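Local coordinates for protein prolyl-tRNA synthetase (PDB 3IAL) that probably joins proline to its tRNA, using ATP to form a prolyl-adenylate intermediate that is bound in this structure, at residues T159-E167 and T275-S283; Y53-L64 and L291-P299. All blocks are in the same frame, centred on the assembly; numbering follows the deposited sequence.

Contact 1. Residues T159-E167 and T275-S283; sequences TKPLIRVRE and TRVLACALS. With PR8 (5'-O-[(R)-hydroxy{[(2S)-pyrrolidin-2-ylcarbonyl]oxy}phosphoryl]adenosine), chain H.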
loop_
_atom_site.group_PDB
_atom_site.type_symbol
_atom_site.label_atom_id
_atom_site.label_comp_id
_atom_site.label_asym_id
_atom_site.label_seq_id
_atom_site.Cartn_x
_atom_site.Cartn_y
_atom_site.Cartn_z
ATOM N N THR B 159 -9.196 24.413 0.772
ATOM C CA THR B 159 -8.937 23.000 0.990
ATOM C C THR B 159 -9.878 22.423 2.061
ATOM O O THR B 159 -10.216 23.090 3.035
ATOM C CB THR B 159 -7.460 22.737 1.380
ATOM O OG1 THR B 159 -7.182 23.294 2.666
ATOM C CG2 THR B 159 -6.502 23.346 0.357
ATOM N N LYS B 160 -10.300 21.182 1.843
ATOM C CA LYS B 160 -11.144 20.449 2.773
ATOM C C LYS B 160 -10.610 19.020 2.772
ATOM O O LYS B 160 -10.458 18.429 1.699
ATOM C CB LYS B 160 -12.611 20.497 2.303
ATOM C CG LYS B 160 -13.662 19.949 3.301
ATOM C CD LYS B 160 -15.069 20.513 2.980
ATOM C CE LYS B 160 -16.172 20.040 3.958
ATOM N NZ LYS B 160 -16.232 20.777 5.288
ATOM N N PRO B 161 -10.301 18.459 3.956
ATOM C CA PRO B 161 -9.773 17.091 4.026
ATOM C C PRO B 161 -10.563 16.092 3.187
ATOM O O PRO B 161 -11.794 16.122 3.191
ATOM C CB PRO B 161 -9.896 16.746 5.513
ATOM C CG PRO B 161 -9.743 18.035 6.185
ATOM C CD PRO B 161 -10.393 19.059 5.291
ATOM N N LEU B 162 -9.840 15.230 2.464
ATOM C CA LEU B 162 -10.415 14.158 1.647
ATOM C C LEU B 162 -11.069 14.641 0.346
ATOM O O LEU B 162 -11.025 13.937 -0.654
ATOM C CB LEU B 162 -11.421 13.308 2.439
ATOM C CG LEU B 162 -11.009 12.822 3.825
ATOM C CD1 LEU B 162 -12.100 11.972 4.420
ATOM C CD2 LEU B 162 -9.711 12.028 3.756
ATOM N N ILE B 163 -11.663 15.827 0.364
ATOM C CA ILE B 163 -12.511 16.312 -0.728
ATOM C C ILE B 163 -11.733 17.215 -1.691
ATOM O O ILE B 163 -11.843 17.061 -2.896
ATOM C CB ILE B 163 -13.760 17.049 -0.150
ATOM C CG1 ILE B 163 -14.739 16.028 0.435
ATOM C CG2 ILE B 163 -14.450 17.905 -1.200
ATOM C CD1 ILE B 163 -15.786 16.635 1.328
ATOM N N ARG B 164 -10.965 18.156 -1.154
ATOM C CA ARG B 164 -10.154 19.071 -1.962
ATOM C C ARG B 164 -8.836 19.329 -1.252
ATOM O O ARG B 164 -8.762 20.199 -0.399
ATOM C CB ARG B 164 -10.862 20.419 -2.175
ATOM C CG ARG B 164 -11.891 20.450 -3.289
ATOM C CD ARG B 164 -12.173 21.899 -3.711
ATOM N NE ARG B 164 -12.575 22.711 -2.558
ATOM C CZ ARG B 164 -13.829 22.986 -2.206
ATOM N NH1 ARG B 164 -14.859 22.551 -2.930
ATOM N NH2 ARG B 164 -14.058 23.719 -1.119
ATOM N N VAL B 165 -7.805 18.566 -1.610
ATOM C CA VAL B 165 -6.497 18.678 -0.975
ATOM C C VAL B 165 -5.414 18.882 -2.035
ATOM O O VAL B 165 -5.654 18.697 -3.222
ATOM C CB VAL B 165 -6.182 17.445 -0.073
ATOM C CG1 VAL B 165 -7.043 17.473 1.194
ATOM C CG2 VAL B 165 -6.371 16.137 -0.823
ATOM N N ARG B 166 -4.230 19.292 -1.604
ATOM C CA ARG B 166 -3.139 19.574 -2.530
ATOM C C ARG B 166 -2.213 18.368 -2.708
ATOM O O ARG B 166 -1.565 18.253 -3.743
ATOM C CB ARG B 166 -2.373 20.819 -2.103
ATOM C CG ARG B 166 -3.169 22.102 -2.360
ATOM C CD ARG B 166 -2.519 23.320 -1.749
ATOM N NE ARG B 166 -1.366 23.788 -2.505
ATOM C CZ ARG B 166 -0.280 24.370 -1.979
ATOM N NH1 ARG B 166 -0.137 24.541 -0.666
ATOM N NH2 ARG B 166 0.692 24.766 -2.781
ATOM N N GLU B 167 -2.153 17.488 -1.708
ATOM C CA GLU B 167 -1.611 16.135 -1.902
ATOM C C GLU B 167 -2.739 15.128 -1.735
ATOM O O GLU B 167 -3.360 15.045 -0.689
ATOM C CB GLU B 167 -0.463 15.821 -0.940
ATOM C CG GLU B 167 -0.023 14.365 -0.999
ATOM C CD GLU B 167 1.365 14.120 -0.425
ATOM O OE1 GLU B 167 1.904 15.012 0.253
ATOM O OE2 GLU B 167 1.918 13.021 -0.659
ATOM N N THR B 275 -9.337 9.778 -2.240
ATOM C CA THR B 275 -9.880 9.897 -0.884
ATOM C C THR B 275 -11.338 10.377 -0.832
ATOM O O THR B 275 -12.003 10.253 0.208
ATOM C CB THR B 275 -9.056 10.907 -0.075
ATOM O OG1 THR B 275 -9.039 12.162 -0.767
ATOM C CG2 THR B 275 -7.623 10.410 0.124
ATOM N N ARG B 276 -11.822 10.943 -1.935
ATOM C CA ARG B 276 -13.235 11.324 -2.066
ATOM C C ARG B 276 -14.216 10.167 -1.869
ATOM O O ARG B 276 -15.344 10.389 -1.447
ATOM C CB ARG B 276 -13.486 11.960 -3.434
ATOM C CG ARG B 276 -12.865 13.315 -3.567
ATOM C CD ARG B 276 -13.158 13.903 -4.917
ATOM N NE ARG B 276 -12.887 15.328 -4.938
ATOM C CZ ARG B 276 -13.161 16.136 -5.949
ATOM N NH1 ARG B 276 -13.724 15.669 -7.064
ATOM N NH2 ARG B 276 -12.873 17.430 -5.835
ATOM N N VAL B 277 -13.801 8.945 -2.198
ATOM C CA VAL B 277 -14.634 7.759 -1.964
ATOM C C VAL B 277 -14.910 7.617 -0.460
ATOM O O VAL B 277 -16.062 7.427 -0.048
ATOM C CB VAL B 277 -13.972 6.472 -2.495
ATOM C CG1 VAL B 277 -14.879 5.259 -2.272
ATOM C CG2 VAL B 277 -13.625 6.605 -3.978
ATOM N N LEU B 278 -13.849 7.734 0.345
ATOM C CA LEU B 278 -13.965 7.725 1.802
ATOM C C LEU B 278 -14.827 8.899 2.273
ATOM O O LEU B 278 -15.718 8.721 3.098
ATOM C CB LEU B 278 -12.582 7.768 2.460
ATOM C CG LEU B 278 -12.509 7.734 3.990
ATOM C CD1 LEU B 278 -13.134 6.453 4.529
ATOM C CD2 LEU B 278 -11.060 7.881 4.480
ATOM N N ALA B 279 -14.580 10.087 1.733
ATOM C CA ALA B 279 -15.414 11.252 2.040
ATOM C C ALA B 279 -16.905 10.923 1.883
ATOM O O ALA B 279 -17.703 11.231 2.771
ATOM C CB ALA B 279 -15.037 12.433 1.169
ATOM N N CYS B 280 -17.265 10.291 0.765
ATOM C CA CYS B 280 -18.665 9.922 0.483
ATOM C C CYS B 280 -19.243 8.958 1.521
ATOM O O CYS B 280 -20.282 9.228 2.110
ATOM C CB CYS B 280 -18.799 9.298 -0.909
ATOM S SG CYS B 280 -18.630 10.459 -2.276
ATOM N N ALA B 281 -18.554 7.845 1.741
ATOM C CA ALA B 281 -18.988 6.817 2.691
ATOM C C ALA B 281 -19.193 7.380 4.092
ATOM O O ALA B 281 -20.164 7.037 4.764
ATOM C CB ALA B 281 -17.985 5.693 2.736
ATOM N N LEU B 282 -18.280 8.242 4.537
ATOM C CA LEU B 282 -18.380 8.800 5.887
ATOM C C LEU B 282 -19.537 9.789 5.963
ATOM O O LEU B 282 -20.298 9.791 6.928
ATOM C CB LEU B 282 -17.080 9.478 6.310
ATOM C CG LEU B 282 -15.811 8.608 6.380
ATOM C CD1 LEU B 282 -14.676 9.453 6.906
ATOM C CD2 LEU B 282 -15.972 7.344 7.223
ATOM N N SER B 283 -19.666 10.607 4.924
ATOM C CA SER B 283 -20.581 11.741 4.934
ATOM C C SER B 283 -22.033 11.301 4.809
ATOM O O SER B 283 -22.916 11.833 5.491
ATOM C CB SER B 283 -20.228 12.710 3.803
ATOM O OG SER B 283 -18.959 13.328 4.021
HETATM C C PR8 H . -7.943 11.350 -13.797
HETATM N N PR8 H . -5.864 10.375 -14.550
HETATM O O PR8 H . -7.212 12.106 -13.155
HETATM P P PR8 H . -9.927 12.456 -12.787
HETATM N N1 PR8 H . -8.810 16.127 -3.862
HETATM C C2 PR8 H . -9.257 14.888 -3.696
HETATM N N3 PR8 H . -9.594 14.110 -4.728
HETATM C C4 PR8 H . -9.497 14.549 -5.982
HETATM C C5 PR8 H . -9.041 15.846 -6.194
HETATM C C6 PR8 H . -8.692 16.637 -5.103
HETATM N N6 PR8 H . -8.245 17.880 -5.291
HETATM N N7 PR8 H . -9.031 16.054 -7.505
HETATM C C8 PR8 H . -9.463 14.940 -8.100
HETATM N N9 PR8 H . -9.758 14.016 -7.176
HETATM C CA PR8 H . -7.328 10.246 -14.656
HETATM C CB PR8 H . -7.697 8.896 -14.062
HETATM C CD PR8 H . -5.330 9.057 -14.227
HETATM C CG PR8 H . -6.420 8.442 -13.340
HETATM C "C1'" PR8 H . -10.275 12.642 -7.476
HETATM O O10 PR8 H . -9.301 11.410 -13.845
HETATM O O1P PR8 H . -9.705 13.875 -13.163
HETATM C "C2'" PR8 H . -11.710 12.662 -8.057
HETATM O "O2'" PR8 H . -12.478 11.584 -7.502
HETATM O O2P PR8 H . -11.497 12.120 -12.750
HETATM C "C3'" PR8 H . -11.485 12.351 -9.518
HETATM O "O3'" PR8 H . -12.662 11.778 -10.092
HETATM C "C4'" PR8 H . -10.415 11.290 -9.333
HETATM O "O4'" PR8 H . -9.462 11.995 -8.507
HETATM C "C5'" PR8 H . -9.856 10.908 -10.686
HETATM O "O5'" PR8 H . -9.344 12.051 -11.343
#

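Contact 2. Residues Y53-L64 and L291-P299; sequences YGFFMENAIMRL and LVLPPLIAP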
loop_
_atom_site.group_PDB
_atom_site.type_symbol
_atom_site.label_atom_id
_atom_site.label_comp_id
_atom_site.label_asym_id
_atom_site.label_seq_id
_atom_site.Cartn_x
_atom_site.Cartn_y
_atom_site.Cartn_z
ATOM N N TYR B 53 -6.767 6.016 12.659
ATOM C CA TYR B 53 -8.149 5.584 12.517
ATOM C C TYR B 53 -8.667 5.905 11.110
ATOM O O TYR B 53 -9.334 5.089 10.487
ATOM C CB TYR B 53 -9.028 6.232 13.600
ATOM C CG TYR B 53 -10.297 5.470 13.858
ATOM C CD1 TYR B 53 -10.270 4.260 14.548
ATOM C CD2 TYR B 53 -11.524 5.942 13.403
ATOM C CE1 TYR B 53 -11.431 3.544 14.785
ATOM C CE2 TYR B 53 -12.699 5.228 13.635
ATOM C CZ TYR B 53 -12.636 4.027 14.320
ATOM O OH TYR B 53 -13.770 3.317 14.552
ATOM N N GLY B 54 -8.344 7.095 10.616
ATOM C CA GLY B 54 -8.664 7.475 9.246
ATOM C C GLY B 54 -7.882 6.717 8.179
ATOM O O GLY B 54 -8.462 6.267 7.186
ATOM N N PHE B 55 -6.567 6.560 8.358
ATOM C CA PHE B 55 -5.782 5.883 7.318
ATOM C C PHE B 55 -6.197 4.424 7.110
ATOM O O PHE B 55 -6.118 3.920 5.995
ATOM C CB PHE B 55 -4.272 5.928 7.557
ATOM C CG PHE B 55 -3.485 5.472 6.358
ATOM C CD1 PHE B 55 -3.459 6.248 5.208
ATOM C CD2 PHE B 55 -2.850 4.236 6.342
ATOM C CE1 PHE B 55 -2.769 5.822 4.072
ATOM C CE2 PHE B 55 -2.147 3.808 5.207
ATOM C CZ PHE B 55 -2.106 4.605 4.079
ATOM N N PHE B 56 -6.630 3.748 8.171
ATOM C CA PHE B 56 -7.107 2.374 8.032
ATOM C C PHE B 56 -8.246 2.266 7.002
ATOM O O PHE B 56 -8.312 1.300 6.246
ATOM C CB PHE B 56 -7.575 1.789 9.370
ATOM C CG PHE B 56 -8.148 0.419 9.232
ATOM C CD1 PHE B 56 -7.361 -0.695 9.459
ATOM C CD2 PHE B 56 -9.449 0.238 8.782
ATOM C CE1 PHE B 56 -7.867 -1.963 9.284
ATOM C CE2 PHE B 56 -9.963 -1.034 8.603
ATOM C CZ PHE B 56 -9.166 -2.137 8.854
ATOM N N MET B 57 -9.134 3.257 6.994
ATOM C CA MET B 57 -10.281 3.281 6.079
ATOM C C MET B 57 -9.835 3.473 4.629
ATOM O O MET B 57 -10.307 2.782 3.730
ATOM C CB MET B 57 -11.232 4.412 6.458
ATOM C CG MET B 57 -11.737 4.375 7.920
ATOM S SD MET B 57 -12.597 5.886 8.389
ATOM C CE MET B 57 -12.787 5.636 10.180
ATOM N N GLU B 58 -8.920 4.414 4.422
ATOM C CA GLU B 58 -8.386 4.736 3.096
ATOM C C GLU B 58 -7.641 3.548 2.525
ATOM O O GLU B 58 -7.822 3.185 1.359
ATOM C CB GLU B 58 -7.429 5.935 3.185
ATOM C CG GLU B 58 -6.743 6.301 1.868
ATOM C CD GLU B 58 -7.691 6.861 0.824
ATOM O OE1 GLU B 58 -8.865 7.169 1.152
ATOM O OE2 GLU B 58 -7.243 7.009 -0.333
ATOM N N ASN B 59 -6.796 2.954 3.356
ATOM C CA ASN B 59 -6.016 1.799 2.954
ATOM C C ASN B 59 -6.921 0.623 2.602
ATOM O O ASN B 59 -6.661 -0.095 1.638
ATOM C CB ASN B 59 -5.058 1.401 4.064
ATOM C CG ASN B 59 -4.004 0.423 3.598
ATOM O OD1 ASN B 59 -3.859 -0.658 4.163
ATOM N ND2 ASN B 59 -3.264 0.795 2.558
ATOM N N ALA B 60 -8.001 0.450 3.365
ATOM C CA ALA B 60 -8.955 -0.628 3.103
ATOM C C ALA B 60 -9.655 -0.429 1.767
ATOM O O ALA B 60 -9.849 -1.385 1.017
ATOM C CB ALA B 60 -9.972 -0.729 4.230
ATOM N N ILE B 61 -10.038 0.807 1.467
ATOM C CA ILE B 61 -10.694 1.108 0.200
ATOM C C ILE B 61 -9.753 0.805 -0.972
ATOM O O ILE B 61 -10.144 0.105 -1.931
ATOM C CB ILE B 61 -11.170 2.563 0.137
ATOM C CG1 ILE B 61 -12.383 2.755 1.062
ATOM C CG2 ILE B 61 -11.528 2.951 -1.308
ATOM C CD1 ILE B 61 -12.759 4.201 1.301
ATOM N N MET B 62 -8.516 1.294 -0.877
ATOM C CA MET B 62 -7.532 1.121 -1.962
ATOM C C MET B 62 -7.057 -0.327 -2.092
ATOM O O MET B 62 -6.843 -0.804 -3.205
ATOM C CB MET B 62 -6.344 2.080 -1.803
ATOM C CG MET B 62 -6.748 3.556 -1.880
ATOM S SD MET B 62 -7.469 3.987 -3.479
ATOM C CE MET B 62 -8.322 5.503 -3.045
ATOM N N ARG B 63 -6.913 -1.031 -0.973
ATOM C CA ARG B 63 -6.608 -2.464 -1.021
ATOM C C ARG B 63 -7.702 -3.229 -1.765
ATOM O O ARG B 63 -7.400 -4.132 -2.539
ATOM C CB ARG B 63 -6.450 -3.059 0.389
ATOM C CG ARG B 63 -5.130 -2.748 1.080
ATOM C CD ARG B 63 -4.534 -4.012 1.717
ATOM N NE ARG B 63 -3.330 -3.737 2.509
ATOM C CZ ARG B 63 -3.285 -3.641 3.839
ATOM N NH1 ARG B 63 -4.382 -3.791 4.581
ATOM N NH2 ARG B 63 -2.123 -3.392 4.439
ATOM N N LEU B 64 -8.967 -2.891 -1.501
ATOM C CA LEU B 64 -10.080 -3.526 -2.211
ATOM C C LEU B 64 -10.003 -3.246 -3.709
ATOM O O LEU B 64 -10.177 -4.149 -4.523
ATOM C CB LEU B 64 -11.440 -3.073 -1.669
ATOM C CG LEU B 64 -12.651 -3.653 -2.415
ATOM C CD1 LEU B 64 -12.732 -5.196 -2.293
ATOM C CD2 LEU B 64 -13.947 -3.001 -1.946
ATOM N N LEU B 291 -19.730 9.103 13.294
ATOM C CA LEU B 291 -19.541 8.187 12.189
ATOM C C LEU B 291 -20.426 6.958 12.322
ATOM O O LEU B 291 -20.807 6.571 13.420
ATOM C CB LEU B 291 -18.074 7.729 12.095
ATOM C CG LEU B 291 -17.001 8.807 11.918
ATOM C CD1 LEU B 291 -15.615 8.193 11.949
ATOM C CD2 LEU B 291 -17.215 9.593 10.635
ATOM N N VAL B 292 -20.736 6.368 11.173
ATOM C CA VAL B 292 -21.445 5.105 11.055
ATOM C C VAL B 292 -20.741 4.372 9.903
ATOM O O VAL B 292 -21.014 4.637 8.745
ATOM C CB VAL B 292 -22.936 5.347 10.712
ATOM C CG1 VAL B 292 -23.654 4.045 10.391
ATOM C CG2 VAL B 292 -23.644 6.115 11.855
ATOM N N LEU B 293 -19.834 3.458 10.231
ATOM C CA LEU B 293 -18.911 2.887 9.246
ATOM C C LEU B 293 -19.412 1.577 8.639
ATOM O O LEU B 293 -19.766 0.655 9.367
ATOM C CB LEU B 293 -17.541 2.635 9.893
ATOM C CG LEU B 293 -16.855 3.850 10.513
ATOM C CD1 LEU B 293 -15.596 3.414 11.260
ATOM C CD2 LEU B 293 -16.523 4.892 9.446
ATOM N N PRO B 294 -19.416 1.484 7.301
ATOM C CA PRO B 294 -19.557 0.177 6.676
ATOM C C PRO B 294 -18.430 -0.761 7.139
ATOM O O PRO B 294 -17.323 -0.280 7.430
ATOM C CB PRO B 294 -19.426 0.484 5.190
ATOM C CG PRO B 294 -19.786 1.922 5.054
ATOM C CD PRO B 294 -19.292 2.563 6.306
ATOM N N PRO B 295 -18.707 -2.079 7.241
ATOM C CA PRO B 295 -17.721 -3.045 7.735
ATOM C C PRO B 295 -16.348 -2.984 7.060
ATOM O O PRO B 295 -15.331 -3.095 7.750
ATOM C CB PRO B 295 -18.392 -4.401 7.468
ATOM C CG PRO B 295 -19.838 -4.124 7.588
ATOM C CD PRO B 295 -20.040 -2.692 7.098
ATOM N N LEU B 296 -16.323 -2.811 5.740
ATOM C CA LEU B 296 -15.067 -2.733 4.980
ATOM C C LEU B 296 -14.050 -1.791 5.627
ATOM O O LEU B 296 -12.870 -2.116 5.737
ATOM C CB LEU B 296 -15.330 -2.256 3.543
ATOM C CG LEU B 296 -14.074 -2.071 2.674
ATOM C CD1 LEU B 296 -13.449 -3.431 2.354
ATOM C CD2 LEU B 296 -14.371 -1.280 1.388
ATOM N N ILE B 297 -14.522 -0.625 6.052
ATOM C CA ILE B 297 -13.633 0.425 6.549
ATOM C C ILE B 297 -13.682 0.631 8.057
ATOM O O ILE B 297 -13.124 1.594 8.546
ATOM C CB ILE B 297 -13.899 1.782 5.836
ATOM C CG1 ILE B 297 -15.355 2.252 6.045
ATOM C CG2 ILE B 297 -13.556 1.662 4.362
ATOM C CD1 ILE B 297 -15.607 3.747 5.706
ATOM N N ALA B 298 -14.331 -0.262 8.796
ATOM C CA ALA B 298 -14.336 -0.167 10.256
ATOM C C ALA B 298 -13.039 -0.771 10.790
ATOM O O ALA B 298 -12.813 -1.975 10.630
ATOM C CB ALA B 298 -15.542 -0.910 10.842
ATOM N N PRO B 299 -12.175 0.049 11.418
ATOM C CA PRO B 299 -10.982 -0.551 12.034
ATOM C C PRO B 299 -11.324 -1.603 13.099
ATOM O O PRO B 299 -10.565 -2.551 13.285
ATOM C CB PRO B 299 -10.258 0.657 12.649
ATOM C CG PRO B 299 -10.681 1.801 11.806
ATOM C CD PRO B 299 -12.143 1.519 11.520
#

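Contact 1. Residues T159-E167 and T275-S283
Arg276, the motif 3 arginine of this class II synthetase core, meets Ile163 of the motif 2 loop beside the adenine of the bound prolyl-adenylate. Two of its nitrogens grip one oxygen side-on. Arg276 NE donates to a lone pair of Ile163 O in the carbonyl plane, at 2.9 Å. Arg276 NH2 donates to the same Ile163 O at 3.1 Å, in a more bent bond. That oxygen sits within a few degrees of the guanidinium plane. Arg276 NH1 donates to Gln237 O, so the group is held against rotation. One guanidinium face then lies over the purine, with Arg276 CZ 4.0 Å from PR8 C4. At the Watson-Crick edge of the adenine, Val165 N donates a weak bond of 3.5 Å to PR8 N1. PR8 N6 returns a weak bond to Val165 O.

The loop is shaped by a classic beta bulge, in which Ile163 N and Arg164 N both donate to Lys160 O. Arg164 NH1 forms a salt bridge with the C-terminal carboxylate of Tyr518. Thr275 OG1 stands between its backbone N and carbonyl carbon (chi1 56°). From there it donates to Leu162 O at 2.7 Å, tilted from the carbonyl plane. Beyond these polar bonds, Ala279 CB touches two residues of the loop, at 3.7 Å from Ile163 CG1 and 3.9 Å from Leu162 CB. Leu162 CD1 reaches Leu278 CD2 at 4.2 Å.

Contact 2. Residues Y53-L64 and L291-P299
Tyr53 OH is hydrogen-bonded to Lys360 O and packs against Leu293 CD1, 3.8 Å from the hydroxyl, and Pro299 CD. This tyrosine lies on helix 52-71, the motif 1 helix of the class II core. The partner segment belongs to the loop that leads from helix 276-285 to strand 302-307, in the five-stranded mixed sheet of the anticodon-binding domain. No hydrogen bond joins the two segments, and the contact is apolar packing.

Pro299 is wedged between two aromatic rings and makes a CH-pi contact with each. Its CG sits 3.8 Å from the centroid of the Tyr53 ring, over the face but offset toward the rim at CE1. Its CA lies 3.8 Å from the centroid of the Phe56 ring, again over a face. Both rings swing out with CG anti to the backbone N (chi1 -158° for Tyr53 and 176° for Phe56), which puts them on the two flanks of the proline. Ile297 O lies at the edge of the Phe56 ring.

Met57 runs out extended beyond CG. Its CG passes close to Ile297 O, at 3.2 Å, and its methyl CE ends 3.7 Å from Leu293 CD1. The loop makes a short 3-10 turn at 295-297, which brings Leu296 and Ile297 onto the next turns of the helix. Away from this packing, Arg63 NH2 forms a salt bridge with Glu66 of the second subunit. Ala60 CB touches Leu296 O. Ile297 CG2 packs 3.7 Å from Ile61 CG1, and Leu64 CD2 meets Leu296 CD2 at 3.8 Å.

How the contacts relate
From the N terminus, the chain first lays down helix 52-71, which carries 53-64. It then enters the catalytic sheet and makes the loop 159-167. Contact 1 closes when the chain returns along strand 263-274 into 275-283, 108 residues later. A few residues on, 291-299 comes back to 53-64 and closes contact 2. Contact 1 is therefore nested inside the larger loop of contact 2. Helix 276-285 lies between the adenylate site and helix 52-71. Leu278 CD1 packs 3.4 Å from Met57 CB, and Leu282 touches Leu293. Together the contacts connect motifs 1, 2 and 3 and the link to the anticodon-binding domain.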